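Local coordinates for glycerol dehydrogenase (PDB 1TA9), which catalyses the NAD(+)-dependent oxidation of glycerol, probably to dihydroxyacetone at a zinc centre, and serves in glycerol assimilation, at residues B[388-392]-B[405-410]; B[242-248]-B[399-403]; B[334-339]-B[367-371]; B[355-360]-B[420-424]. All coordinates share one frame; numbering follows the deposited sequence.

Interaction 1 of 4, residues B[388-392]-B[405-410]; sequences GRATL and FNPSQI
Asn406 OD1 is gripped twice, by Ser408 OG at 2.7 Å and by Gln409 N at 3.0 Å, the donors arriving from opposite faces of the amide plane, while the backbone of Asn406 meets Leu392. In return Gln409 OE1 takes the Asn406 N-H on a lone pair, 2.9 Å away and in the plane of its carbonyl. Leu392, just past the end of helix 381-391, turns CG beside its own backbone N (chi1 -66°) and pushes CD1 tightly onto this turn, 3.2 Å from Pro407 N and 4.0 Å from Ile410 CG1; both CD1 and CD2 approach Phe405 O. Cut back to alanine, Leu392 would probably leave a gap beside the Pro407 ring and take away the packing on the capped turn. Gly388 has no side chain and brings its CA to 3.7 Å from Ile410 CB. On the outer side, Arg389 CG crosses the Pro407 ring at about a right angle. Thr391 meets Ile410 CG2 tip to tip, its OG1 bonded to Val387 O of its own helix. Asn406 and Gln409 thus form a capping box that starts helix 407-428 against the last turn of helix 381-391.

Interaction 2 of 4, residues B[242-248]-B[399-403]; sequences SVIRSNS and HNMSK
A Schellman motif closes helix 223-245, and the two serines around its turn, Ser246 and Ser248, grip the backbone of loop 399-403. Asn247, with positive phi, sends its N-H back to Ile244 O, and Ser248 N reaches Val243 O; beyond the turn Ser248 faces Asn400. Ser246 OG works in both senses: it donates nearly straight along the carbonyl axis to Ser242 O at 2.7 Å and accepts from Ser402 N at 3.0 Å. Its torsion sets this up, for with chi1 at -65° OG lies beside its own backbone N and can reach the carbonyl one turn back. Without the hydroxyl, as in an alanine here, Ser402 N would probably lose its acceptor and the loop be less firmly held to the helix end. Ser248 OG donates to Asn400 O over a short 2.5 Å, in the carbonyl plane and on a lone pair. A water donates to His399 O at 3.0 Å and, weakly, to Ser248 OG. The amide of Asn400 is turned to Leu311 O by its ND2. Ser402 OG pairs with Asn247 of the third subunit, and Lys403 makes a salt bridge with Glu289 of the second, so the loop also takes part in assembly. The Val243 and Asn400 side chains lie side by side, pointing the same way, with Val243 CG2 4.0 Å from Asn400 CB. The buried Met401 chain, bent at its last torsion, passes Ser242 closely, with CG 3.1 Å from Ser242 OG.

Interaction 3 of 4, residues B[334-339]-B[367-371]; sequences GEKVAY and LPITL
Ala338 and Tyr339 meet loop 367-371 in the helical part of this iron-containing alcohol dehydrogenase fold, on helix 333-347, whose first residue, His333, binds the zinc ion. The contact is buried and has no hydrogen bond between the two segments. With CG beside its backbone N (chi1 -77°), Leu367 brings its fork to the helix, CD1 lying 4.0 Å from Ala338 CB with CD2 close behind. On the next residue, the Pro368 ring rests its CG 3.8 Å from Glu335 O and brushes Glu335 CB. Beyond that CB the glutamate chain runs out extended, and its carboxylate is held by a salt bridge to Arg224 and a bond from Met332 N; it is the base of the side chain, CB, that meets the proline. Tyr339 reaches furthest along the loop: CG is anti to the backbone N (chi1 -167°), which carries the ring past Pro368 to Leu371. The loop backbone borders it there, with Thr370 N in the ring plane at the edge, 3.8 Å from Tyr339 CE1, and Ile369 O at 3.6 Å from the same CE1, obliquely placed. Thr370, its CB directed away from the helix, is the N-cap of the short helix that follows. The phenol is fixed by its bond to Ile414 O in helix 407-428, while Leu371, crossing the ring at a slant, brings CG within 3.7 Å of Tyr339 OH.

Interaction 4 of 4, residues B[355-360]-B[420-424]; sequences FNNLAS and YSQKW
Trp424, Phe355 and Tyr420 bury the most surface where segment 355-360 of helix 352-364 meets segment 420-424 of helix 407-428. Phe355 and Tyr420 make a T-shaped pair: the tyrosine turns its edge to the phenylalanine face, with ring centres 5.2 Å apart and planes at 88°. Tyr420 CD2 stands 3.8 Å above the plane of the Phe355 ring, over its centre, and Tyr420 CB presses tightly on the rim at 3.3 Å from Phe355 CE1. The same ring turns its far end, CZ, to Ser421 OG, which lies at its edge and is bonded to Ile369 O. One turn beyond Tyr420, Trp424 holds CG anti to its backbone N (chi1 173°), and this lays the indole alongside helix 352-364. Ser360 sits on the indole face: its CA is 4.0 Å from the centroid of the six-membered ring, a CH-pi contact offset toward the rim, and its CB touches Trp424 CZ2 at 3.3 Å. The five-membered end, at CD1, is met by the Asn356 side chain, which slides past in the opposite direction. Asn356 OD1 accepts from a water 2.9 Å away that also donates to Tyr420 O at 2.7 Å, so this one water links the Asn356 amide to the backbone of the facing helix. Trp430 meets the indole as well, and Tyr420 packs on Ser277 of the second subunit. With the axes of the two segments 10.3 Å apart and crossing at -77°, this is steep helix-on-helix packing within the C-terminal helical domain, with aromatic side chains packed beside the small residues Ala359 and Ser421.

Interactions 3 and 4 are the buried contacts, largely apolar and aromatic, while interactions 1 and 2 are only partly buried: interaction 1 packs apolar side chains against a capped helix start, whereas interaction 2 has serine hydroxyls bonded to the facing backbone. Interactions 1 and 4 share helix 407-428, the first at its capped start and the second farther along, with centres about 22 Å apart. Interactions 1 and 2 touch where Leu392 O meets His399 NE2 at 3.0 Å, a weak, probable hydrogen bond. Interactions 3 and 4 adjoin more closely, their centres about 12 Å apart: Ser421 OG bonds to Ile369 O, and Ile369 CD1 packs on the Trp424 ring. Interaction 3 lies nearest the zinc site.

Interaction 1 of 4, residues B[388-392]-B[405-410]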
loop_
_atom_site.group_PDB
_atom_site.type_symbol
_atom_site.label_atom_id
_atom_site.label_comp_id
_atom_site.label_asym_id
_atom_site.label_seq_id
_atom_site.Cartn_x
_atom_site.Cartn_y
_atom_site.Cartn_z
ATOM N N GLY B 388 -18.906 -36.454 17.181
ATOM C CA GLY B 388 -17.497 -36.269 17.467
ATOM C C GLY B 388 -16.754 -37.588 17.432
ATOM O O GLY B 388 -15.667 -37.686 16.859
ATOM N N ARG B 389 -17.337 -38.611 18.049
ATOM C CA ARG B 389 -16.716 -39.925 18.064
ATOM C C ARG B 389 -16.608 -40.474 16.643
ATOM O O ARG B 389 -15.580 -41.033 16.262
ATOM C CB ARG B 389 -17.518 -40.891 18.949
ATOM C CG ARG B 389 -17.362 -40.646 20.451
ATOM C CD ARG B 389 -17.882 -41.832 21.265
ATOM N NE ARG B 389 -19.339 -41.922 21.257
ATOM C CZ ARG B 389 -20.136 -41.204 22.041
ATOM N NH1 ARG B 389 -19.618 -40.343 22.908
ATOM N NH2 ARG B 389 -21.450 -41.337 21.955
ATOM N N ALA B 390 -17.666 -40.312 15.855
ATOM C CA ALA B 390 -17.662 -40.796 14.473
ATOM C C ALA B 390 -16.613 -40.047 13.656
ATOM O O ALA B 390 -15.911 -40.629 12.828
ATOM C CB ALA B 390 -19.042 -40.604 13.845
ATOM N N THR B 391 -16.516 -38.746 13.894
ATOM C CA THR B 391 -15.561 -37.899 13.191
ATOM C C THR B 391 -14.118 -38.317 13.455
ATOM O O THR B 391 -13.270 -38.258 12.563
ATOM C CB THR B 391 -15.723 -36.428 13.625
ATOM O OG1 THR B 391 -17.043 -35.977 13.298
ATOM C CG2 THR B 391 -14.693 -35.540 12.931
ATOM N N LEU B 392 -13.847 -38.755 14.679
ATOM C CA LEU B 392 -12.495 -39.131 15.067
ATOM C C LEU B 392 -12.094 -40.594 14.884
ATOM O O LEU B 392 -11.058 -41.018 15.399
ATOM C CB LEU B 392 -12.251 -38.702 16.517
ATOM C CG LEU B 392 -12.261 -37.180 16.722
ATOM C CD1 LEU B 392 -12.420 -36.847 18.198
ATOM C CD2 LEU B 392 -10.976 -36.579 16.165
ATOM N N PHE B 405 -7.655 -33.705 18.154
ATOM C CA PHE B 405 -8.888 -33.416 18.876
ATOM C C PHE B 405 -9.560 -34.595 19.566
ATOM O O PHE B 405 -9.275 -35.756 19.267
ATOM C CB PHE B 405 -9.905 -32.802 17.910
ATOM C CG PHE B 405 -9.334 -31.736 17.028
ATOM C CD1 PHE B 405 -8.867 -32.043 15.755
ATOM C CD2 PHE B 405 -9.238 -30.423 17.479
ATOM C CE1 PHE B 405 -8.310 -31.054 14.941
ATOM C CE2 PHE B 405 -8.682 -29.426 16.672
ATOM C CZ PHE B 405 -8.218 -29.747 15.401
ATOM N N ASN B 406 -10.461 -34.281 20.494
ATOM C CA ASN B 406 -11.234 -35.304 21.186
ATOM C C ASN B 406 -12.697 -35.031 20.827
ATOM O O ASN B 406 -13.027 -33.959 20.323
ATOM C CB ASN B 406 -11.004 -35.273 22.712
ATOM C CG ASN B 406 -11.354 -33.942 23.347
ATOM O OD1 ASN B 406 -12.438 -33.399 23.138
ATOM N ND2 ASN B 406 -10.437 -33.418 24.150
ATOM N N PRO B 407 -13.590 -35.999 21.067
ATOM C CA PRO B 407 -15.007 -35.807 20.736
ATOM C C PRO B 407 -15.673 -34.525 21.246
ATOM O O PRO B 407 -16.419 -33.877 20.504
ATOM C CB PRO B 407 -15.660 -37.071 21.293
ATOM C CG PRO B 407 -14.577 -38.101 21.098
ATOM C CD PRO B 407 -13.355 -37.360 21.586
ATOM N N SER B 408 -15.416 -34.152 22.498
ATOM C CA SER B 408 -16.036 -32.953 23.049
ATOM C C SER B 408 -15.621 -31.700 22.280
ATOM O O SER B 408 -16.403 -30.756 22.173
ATOM C CB SER B 408 -15.705 -32.797 24.544
ATOM O OG SER B 408 -14.366 -32.384 24.757
ATOM N N GLN B 409 -14.402 -31.687 21.743
ATOM C CA GLN B 409 -13.940 -30.532 20.979
ATOM C C GLN B 409 -14.680 -30.439 19.653
ATOM O O GLN B 409 -14.956 -29.344 19.163
ATOM C CB GLN B 409 -12.432 -30.609 20.732
ATOM C CG GLN B 409 -11.604 -30.369 21.984
ATOM C CD GLN B 409 -10.120 -30.511 21.726
ATOM O OE1 GLN B 409 -9.652 -31.569 21.311
ATOM N NE2 GLN B 409 -9.369 -29.442 21.972
ATOM N N ILE B 410 -15.002 -31.588 19.068
ATOM C CA ILE B 410 -15.737 -31.599 17.811
ATOM C C ILE B 410 -17.152 -31.092 18.093
ATOM O O ILE B 410 -17.671 -30.215 17.392
ATOM C CB ILE B 410 -15.815 -33.021 17.220
ATOM C CG1 ILE B 410 -14.402 -33.577 17.013
ATOM C CG2 ILE B 410 -16.590 -32.998 15.908
ATOM C CD1 ILE B 410 -13.497 -32.687 16.178
#

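Interaction 2 of 4, residues B[242-248]-B[399-403]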
loop_
_atom_site.group_PDB
_atom_site.type_symbol
_atom_site.label_atom_id
_atom_site.label_comp_id
_atom_site.label_asym_id
_atom_site.label_seq_id
_atom_site.Cartn_x
_atom_site.Cartn_y
_atom_site.Cartn_z
ATOM N N SER B 242 -4.605 -27.539 4.860
ATOM C CA SER B 242 -4.398 -28.152 6.172
ATOM C C SER B 242 -3.537 -29.414 6.085
ATOM O O SER B 242 -2.693 -29.660 6.946
ATOM C CB SER B 242 -5.750 -28.498 6.810
ATOM O OG SER B 242 -5.566 -29.149 8.056
ATOM N N VAL B 243 -3.763 -30.220 5.052
ATOM C CA VAL B 243 -2.995 -31.448 4.855
ATOM C C VAL B 243 -1.553 -31.103 4.485
ATOM O O VAL B 243 -0.602 -31.677 5.021
ATOM C CB VAL B 243 -3.605 -32.314 3.721
ATOM C CG1 VAL B 243 -2.689 -33.506 3.407
ATOM C CG2 VAL B 243 -4.975 -32.802 4.129
ATOM N N ILE B 244 -1.399 -30.157 3.563
ATOM C CA ILE B 244 -0.071 -29.743 3.120
ATOM C C ILE B 244 0.741 -29.094 4.240
ATOM O O ILE B 244 1.908 -29.425 4.440
ATOM C CB ILE B 244 -0.168 -28.762 1.929
ATOM C CG1 ILE B 244 -0.749 -29.488 0.713
ATOM C CG2 ILE B 244 1.212 -28.193 1.592
ATOM C CD1 ILE B 244 -0.945 -28.603 -0.501
ATOM N N ARG B 245 0.122 -28.176 4.976
ATOM C CA ARG B 245 0.820 -27.497 6.059
ATOM C C ARG B 245 1.141 -28.423 7.227
ATOM O O ARG B 245 2.029 -28.133 8.034
ATOM C CB ARG B 245 0.010 -26.288 6.524
ATOM C CG ARG B 245 -0.097 -25.228 5.438
ATOM C CD ARG B 245 -0.714 -23.938 5.936
ATOM N NE ARG B 245 -0.453 -22.853 4.996
ATOM C CZ ARG B 245 -0.729 -21.574 5.233
ATOM N NH1 ARG B 245 -1.287 -21.213 6.384
ATOM N NH2 ARG B 245 -0.430 -20.654 4.323
ATOM N N SER B 246 0.422 -29.538 7.314
ATOM C CA SER B 246 0.660 -30.518 8.369
ATOM C C SER B 246 1.698 -31.533 7.889
ATOM O O SER B 246 2.112 -32.415 8.642
ATOM C CB SER B 246 -0.638 -31.255 8.723
ATOM O OG SER B 246 -1.597 -30.381 9.293
ATOM N N ASN B 247 2.113 -31.398 6.629
ATOM C CA ASN B 247 3.089 -32.302 6.020
ATOM C C ASN B 247 2.620 -33.754 6.093
ATOM O O ASN B 247 3.408 -34.660 6.371
ATOM C CB ASN B 247 4.452 -32.162 6.706
ATOM C CG ASN B 247 5.044 -30.771 6.554
ATOM O OD1 ASN B 247 5.453 -30.367 5.463
ATOM N ND2 ASN B 247 5.084 -30.028 7.650
ATOM N N SER B 248 1.331 -33.972 5.849
ATOM C CA SER B 248 0.766 -35.316 5.882
ATOM C C SER B 248 0.706 -35.895 4.474
ATOM O O SER B 248 0.732 -35.161 3.490
ATOM C CB SER B 248 -0.645 -35.296 6.482
ATOM O OG SER B 248 -0.606 -34.985 7.867
ATOM N N HIS B 399 -7.405 -36.927 10.875
ATOM C CA HIS B 399 -6.103 -37.263 11.436
ATOM C C HIS B 399 -4.925 -36.757 10.604
ATOM O O HIS B 399 -3.772 -36.889 11.015
ATOM C CB HIS B 399 -6.014 -38.774 11.644
ATOM C CG HIS B 399 -7.072 -39.303 12.560
ATOM N ND1 HIS B 399 -7.155 -38.937 13.885
ATOM C CD2 HIS B 399 -8.129 -40.115 12.326
ATOM C CE1 HIS B 399 -8.219 -39.499 14.429
ATOM N NE2 HIS B 399 -8.828 -40.219 13.504
ATOM N N ASN B 400 -5.208 -36.179 9.436
ATOM C CA ASN B 400 -4.142 -35.630 8.594
ATOM C C ASN B 400 -3.684 -34.297 9.177
ATOM O O ASN B 400 -2.593 -33.816 8.870
ATOM C CB ASN B 400 -4.621 -35.407 7.150
ATOM C CG ASN B 400 -4.798 -36.706 6.384
ATOM O OD1 ASN B 400 -4.013 -37.639 6.537
ATOM N ND2 ASN B 400 -5.826 -36.763 5.539
ATOM N N MET B 401 -4.523 -33.698 10.019
ATOM C CA MET B 401 -4.192 -32.419 10.646
ATOM C C MET B 401 -3.182 -32.618 11.771
ATOM O O MET B 401 -3.261 -33.589 12.530
ATOM C CB MET B 401 -5.457 -31.751 11.199
ATOM C CG MET B 401 -6.451 -31.335 10.129
ATOM S SD MET B 401 -7.980 -30.635 10.779
ATOM C CE MET B 401 -7.442 -28.993 11.288
ATOM N N SER B 402 -2.223 -31.702 11.876
ATOM C CA SER B 402 -1.214 -31.810 12.923
ATOM C C SER B 402 -1.857 -31.571 14.294
ATOM O O SER B 402 -1.424 -32.145 15.293
ATOM C CB SER B 402 -0.071 -30.815 12.675
ATOM O OG SER B 402 -0.537 -29.480 12.653
ATOM N N LYS B 403 -2.893 -30.731 14.338
ATOM C CA LYS B 403 -3.599 -30.458 15.588
ATOM C C LYS B 403 -4.534 -31.643 15.846
ATOM O O LYS B 403 -5.230 -32.093 14.940
ATOM C CB LYS B 403 -4.413 -29.160 15.487
ATOM C CG LYS B 403 -4.998 -28.695 16.829
ATOM C CD LYS B 403 -5.801 -27.394 16.714
ATOM C CE LYS B 403 -4.921 -26.208 16.323
ATOM N NZ LYS B 403 -5.701 -24.935 16.238
HETATM O O HOH W 1 -0.929 -37.469 10.246
#

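Interaction 3 of 4, residues B[334-339]-B[367-371]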
loop_
_atom_site.group_PDB
_atom_site.type_symbol
_atom_site.label_atom_id
_atom_site.label_comp_id
_atom_site.label_asym_id
_atom_site.label_seq_id
_atom_site.Cartn_x
_atom_site.Cartn_y
_atom_site.Cartn_z
ATOM N N GLY B 334 -22.717 -31.417 -0.450
ATOM C CA GLY B 334 -22.106 -30.107 -0.306
ATOM C C GLY B 334 -22.698 -29.232 0.786
ATOM O O GLY B 334 -22.003 -28.390 1.361
ATOM N N GLU B 335 -23.984 -29.406 1.066
ATOM C CA GLU B 335 -24.639 -28.617 2.100
ATOM C C GLU B 335 -24.043 -28.993 3.449
ATOM O O GLU B 335 -23.830 -28.139 4.307
ATOM C CB GLU B 335 -26.153 -28.863 2.055
ATOM C CG GLU B 335 -26.704 -28.629 0.645
ATOM C CD GLU B 335 -28.188 -28.920 0.492
ATOM O OE1 GLU B 335 -28.702 -29.810 1.198
ATOM O OE2 GLU B 335 -28.827 -28.271 -0.364
ATOM N N LYS B 336 -23.756 -30.276 3.627
ATOM C CA LYS B 336 -23.161 -30.745 4.868
ATOM C C LYS B 336 -21.679 -30.367 4.920
ATOM O O LYS B 336 -21.180 -29.939 5.958
ATOM C CB LYS B 336 -23.324 -32.267 4.992
ATOM C CG LYS B 336 -24.764 -32.707 5.267
ATOM C CD LYS B 336 -24.908 -34.228 5.314
ATOM C CE LYS B 336 -24.680 -34.861 3.948
ATOM N NZ LYS B 336 -24.910 -36.337 3.965
ATOM N N VAL B 337 -20.983 -30.512 3.796
ATOM C CA VAL B 337 -19.558 -30.186 3.742
ATOM C C VAL B 337 -19.290 -28.716 4.052
ATOM O O VAL B 337 -18.304 -28.382 4.712
ATOM C CB VAL B 337 -18.951 -30.524 2.358
ATOM C CG1 VAL B 337 -17.553 -29.911 2.236
ATOM C CG2 VAL B 337 -18.857 -32.033 2.188
ATOM N N ALA B 338 -20.159 -27.839 3.566
ATOM C CA ALA B 338 -19.996 -26.413 3.815
ATOM C C ALA B 338 -20.031 -26.156 5.322
ATOM O O ALA B 338 -19.170 -25.452 5.855
ATOM C CB ALA B 338 -21.094 -25.629 3.114
ATOM N N TYR B 339 -21.018 -26.723 6.011
ATOM C CA TYR B 339 -21.102 -26.531 7.456
ATOM C C TYR B 339 -19.846 -27.124 8.096
ATOM O O TYR B 339 -19.255 -26.525 8.993
ATOM C CB TYR B 339 -22.346 -27.215 8.035
ATOM C CG TYR B 339 -22.654 -26.783 9.455
ATOM C CD1 TYR B 339 -23.477 -25.685 9.707
ATOM C CD2 TYR B 339 -22.078 -27.437 10.548
ATOM C CE1 TYR B 339 -23.723 -25.247 11.013
ATOM C CE2 TYR B 339 -22.312 -27.002 11.858
ATOM C CZ TYR B 339 -23.136 -25.909 12.081
ATOM O OH TYR B 339 -23.358 -25.473 13.371
ATOM N N LEU B 367 -26.100 -21.429 1.141
ATOM C CA LEU B 367 -25.681 -22.646 1.818
ATOM C C LEU B 367 -26.046 -22.474 3.290
ATOM O O LEU B 367 -25.965 -21.370 3.829
ATOM C CB LEU B 367 -24.166 -22.843 1.679
ATOM C CG LEU B 367 -23.683 -23.354 0.317
ATOM C CD1 LEU B 367 -22.186 -23.105 0.156
ATOM C CD2 LEU B 367 -23.992 -24.847 0.205
ATOM N N PRO B 368 -26.454 -23.561 3.960
ATOM C CA PRO B 368 -26.820 -23.472 5.376
ATOM C C PRO B 368 -25.599 -23.256 6.266
ATOM O O PRO B 368 -24.589 -23.942 6.111
ATOM C CB PRO B 368 -27.497 -24.816 5.639
ATOM C CG PRO B 368 -26.749 -25.741 4.731
ATOM C CD PRO B 368 -26.646 -24.933 3.452
ATOM N N ILE B 369 -25.691 -22.302 7.190
ATOM C CA ILE B 369 -24.584 -22.020 8.097
ATOM C C ILE B 369 -24.999 -22.116 9.557
ATOM O O ILE B 369 -24.230 -21.763 10.448
ATOM C CB ILE B 369 -23.984 -20.619 7.856
ATOM C CG1 ILE B 369 -25.047 -19.539 8.069
ATOM C CG2 ILE B 369 -23.395 -20.549 6.455
ATOM C CD1 ILE B 369 -24.496 -18.118 8.014
ATOM N N THR B 370 -26.215 -22.595 9.796
ATOM C CA THR B 370 -26.727 -22.748 11.155
ATOM C C THR B 370 -27.415 -24.096 11.305
ATOM O O THR B 370 -27.838 -24.695 10.316
ATOM C CB THR B 370 -27.755 -21.653 11.502
ATOM O OG1 THR B 370 -28.840 -21.702 10.566
ATOM C CG2 THR B 370 -27.109 -20.277 11.449
ATOM N N LEU B 371 -27.526 -24.567 12.543
ATOM C CA LEU B 371 -28.181 -25.844 12.823
ATOM C C LEU B 371 -29.652 -25.762 12.422
ATOM O O LEU B 371 -30.250 -26.752 11.988
ATOM C CB LEU B 371 -28.052 -26.185 14.313
ATOM C CG LEU B 371 -26.630 -26.491 14.798
ATOM C CD1 LEU B 371 -26.593 -26.565 16.320
ATOM C CD2 LEU B 371 -26.158 -27.807 14.181
#

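Interaction 4 of 4, residues B[355-360]-B[420-424]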
loop_
_atom_site.group_PDB
_atom_site.type_symbol
_atom_site.label_atom_id
_atom_site.label_comp_id
_atom_site.label_asym_id
_atom_site.label_seq_id
_atom_site.Cartn_x
_atom_site.Cartn_y
_atom_site.Cartn_z
ATOM N N PHE B 355 -13.699 -16.038 10.005
ATOM C CA PHE B 355 -14.789 -17.005 9.972
ATOM C C PHE B 355 -15.959 -16.315 9.279
ATOM O O PHE B 355 -16.591 -16.888 8.391
ATOM C CB PHE B 355 -15.186 -17.427 11.395
ATOM C CG PHE B 355 -16.497 -18.176 11.472
ATOM C CD1 PHE B 355 -17.710 -17.491 11.451
ATOM C CD2 PHE B 355 -16.517 -19.566 11.564
ATOM C CE1 PHE B 355 -18.926 -18.178 11.520
ATOM C CE2 PHE B 355 -17.725 -20.263 11.634
ATOM C CZ PHE B 355 -18.930 -19.568 11.612
ATOM N N ASN B 356 -16.232 -15.075 9.674
ATOM C CA ASN B 356 -17.334 -14.320 9.089
ATOM C C ASN B 356 -17.204 -14.147 7.583
ATOM O O ASN B 356 -18.197 -14.199 6.859
ATOM C CB ASN B 356 -17.460 -12.942 9.747
ATOM C CG ASN B 356 -17.978 -13.021 11.168
ATOM O OD1 ASN B 356 -18.519 -14.046 11.586
ATOM N ND2 ASN B 356 -17.828 -11.937 11.915
ATOM N N ASN B 357 -15.986 -13.939 7.101
ATOM C CA ASN B 357 -15.797 -13.769 5.669
ATOM C C ASN B 357 -16.227 -15.017 4.903
ATOM O O ASN B 357 -16.831 -14.917 3.832
ATOM C CB ASN B 357 -14.339 -13.418 5.355
ATOM C CG ASN B 357 -13.977 -12.007 5.786
ATOM O OD1 ASN B 357 -14.841 -11.135 5.878
ATOM N ND2 ASN B 357 -12.696 -11.772 6.032
ATOM N N LEU B 358 -15.936 -16.192 5.450
ATOM C CA LEU B 358 -16.315 -17.436 4.783
ATOM C C LEU B 358 -17.803 -17.721 4.966
ATOM O O LEU B 358 -18.492 -18.080 4.014
ATOM C CB LEU B 358 -15.489 -18.609 5.322
ATOM C CG LEU B 358 -15.703 -19.978 4.661
ATOM C CD1 LEU B 358 -15.429 -19.891 3.162
ATOM C CD2 LEU B 358 -14.773 -21.001 5.312
ATOM N N ALA B 359 -18.297 -17.560 6.189
ATOM C CA ALA B 359 -19.709 -17.795 6.469
ATOM C C ALA B 359 -20.597 -16.868 5.635
ATOM O O ALA B 359 -21.647 -17.287 5.139
ATOM C CB ALA B 359 -19.986 -17.593 7.954
ATOM N N SER B 360 -20.186 -15.610 5.483
ATOM C CA SER B 360 -20.974 -14.661 4.699
ATOM C C SER B 360 -21.028 -15.091 3.236
ATOM O O SER B 360 -22.067 -14.962 2.581
ATOM C CB SER B 360 -20.394 -13.245 4.807
ATOM O OG SER B 360 -19.035 -13.215 4.421
ATOM N N TYR B 420 -21.724 -18.500 16.114
ATOM C CA TYR B 420 -20.990 -17.509 15.323
ATOM C C TYR B 420 -21.845 -17.039 14.141
ATOM O O TYR B 420 -21.956 -15.840 13.872
ATOM C CB TYR B 420 -19.685 -18.107 14.769
ATOM C CG TYR B 420 -18.585 -18.417 15.771
ATOM C CD1 TYR B 420 -18.785 -18.299 17.146
ATOM C CD2 TYR B 420 -17.343 -18.868 15.326
ATOM C CE1 TYR B 420 -17.760 -18.630 18.062
ATOM C CE2 TYR B 420 -16.319 -19.202 16.222
ATOM C CZ TYR B 420 -16.533 -19.083 17.584
ATOM O OH TYR B 420 -15.516 -19.426 18.452
ATOM N N SER B 421 -22.425 -17.996 13.421
ATOM C CA SER B 421 -23.266 -17.681 12.265
ATOM C C SER B 421 -24.492 -16.875 12.689
ATOM O O SER B 421 -24.868 -15.914 12.020
ATOM C CB SER B 421 -23.707 -18.969 11.557
ATOM O OG SER B 421 -22.607 -19.623 10.946
ATOM N N GLN B 422 -25.120 -17.260 13.795
ATOM C CA GLN B 422 -26.283 -16.518 14.267
ATOM C C GLN B 422 -25.915 -15.082 14.618
ATOM O O GLN B 422 -26.705 -14.163 14.395
ATOM C CB GLN B 422 -26.902 -17.192 15.490
ATOM C CG GLN B 422 -27.593 -18.501 15.183
ATOM C CD GLN B 422 -28.426 -18.980 16.346
ATOM O OE1 GLN B 422 -29.307 -18.263 16.823
ATOM N NE2 GLN B 422 -28.157 -20.191 16.810
ATOM N N LYS B 423 -24.720 -14.881 15.165
ATOM C CA LYS B 423 -24.293 -13.529 15.522
ATOM C C LYS B 423 -24.071 -12.717 14.249
ATOM O O LYS B 423 -24.482 -11.558 14.167
ATOM C CB LYS B 423 -23.004 -13.561 16.349
ATOM C CG LYS B 423 -22.542 -12.185 16.842
ATOM C CD LYS B 423 -23.539 -11.575 17.829
ATOM C CE LYS B 423 -23.003 -10.287 18.435
ATOM N NZ LYS B 423 -23.899 -9.740 19.493
ATOM N N TRP B 424 -23.435 -13.331 13.253
ATOM C CA TRP B 424 -23.180 -12.654 11.988
ATOM C C TRP B 424 -24.498 -12.246 11.328
ATOM O O TRP B 424 -24.623 -11.135 10.811
ATOM C CB TRP B 424 -22.388 -13.561 11.034
ATOM C CG TRP B 424 -22.247 -12.974 9.657
ATOM C CD1 TRP B 424 -21.367 -12.006 9.259
ATOM C CD2 TRP B 424 -23.076 -13.252 8.522
ATOM N NE1 TRP B 424 -21.603 -11.661 7.947
ATOM C CE2 TRP B 424 -22.647 -12.410 7.472
ATOM C CE3 TRP B 424 -24.144 -14.129 8.292
ATOM C CZ2 TRP B 424 -23.253 -12.417 6.208
ATOM C CZ3 TRP B 424 -24.746 -14.136 7.037
ATOM C CH2 TRP B 424 -24.298 -13.284 6.012
HETATM O O HOH W 2 -19.885 -14.120 14.094
#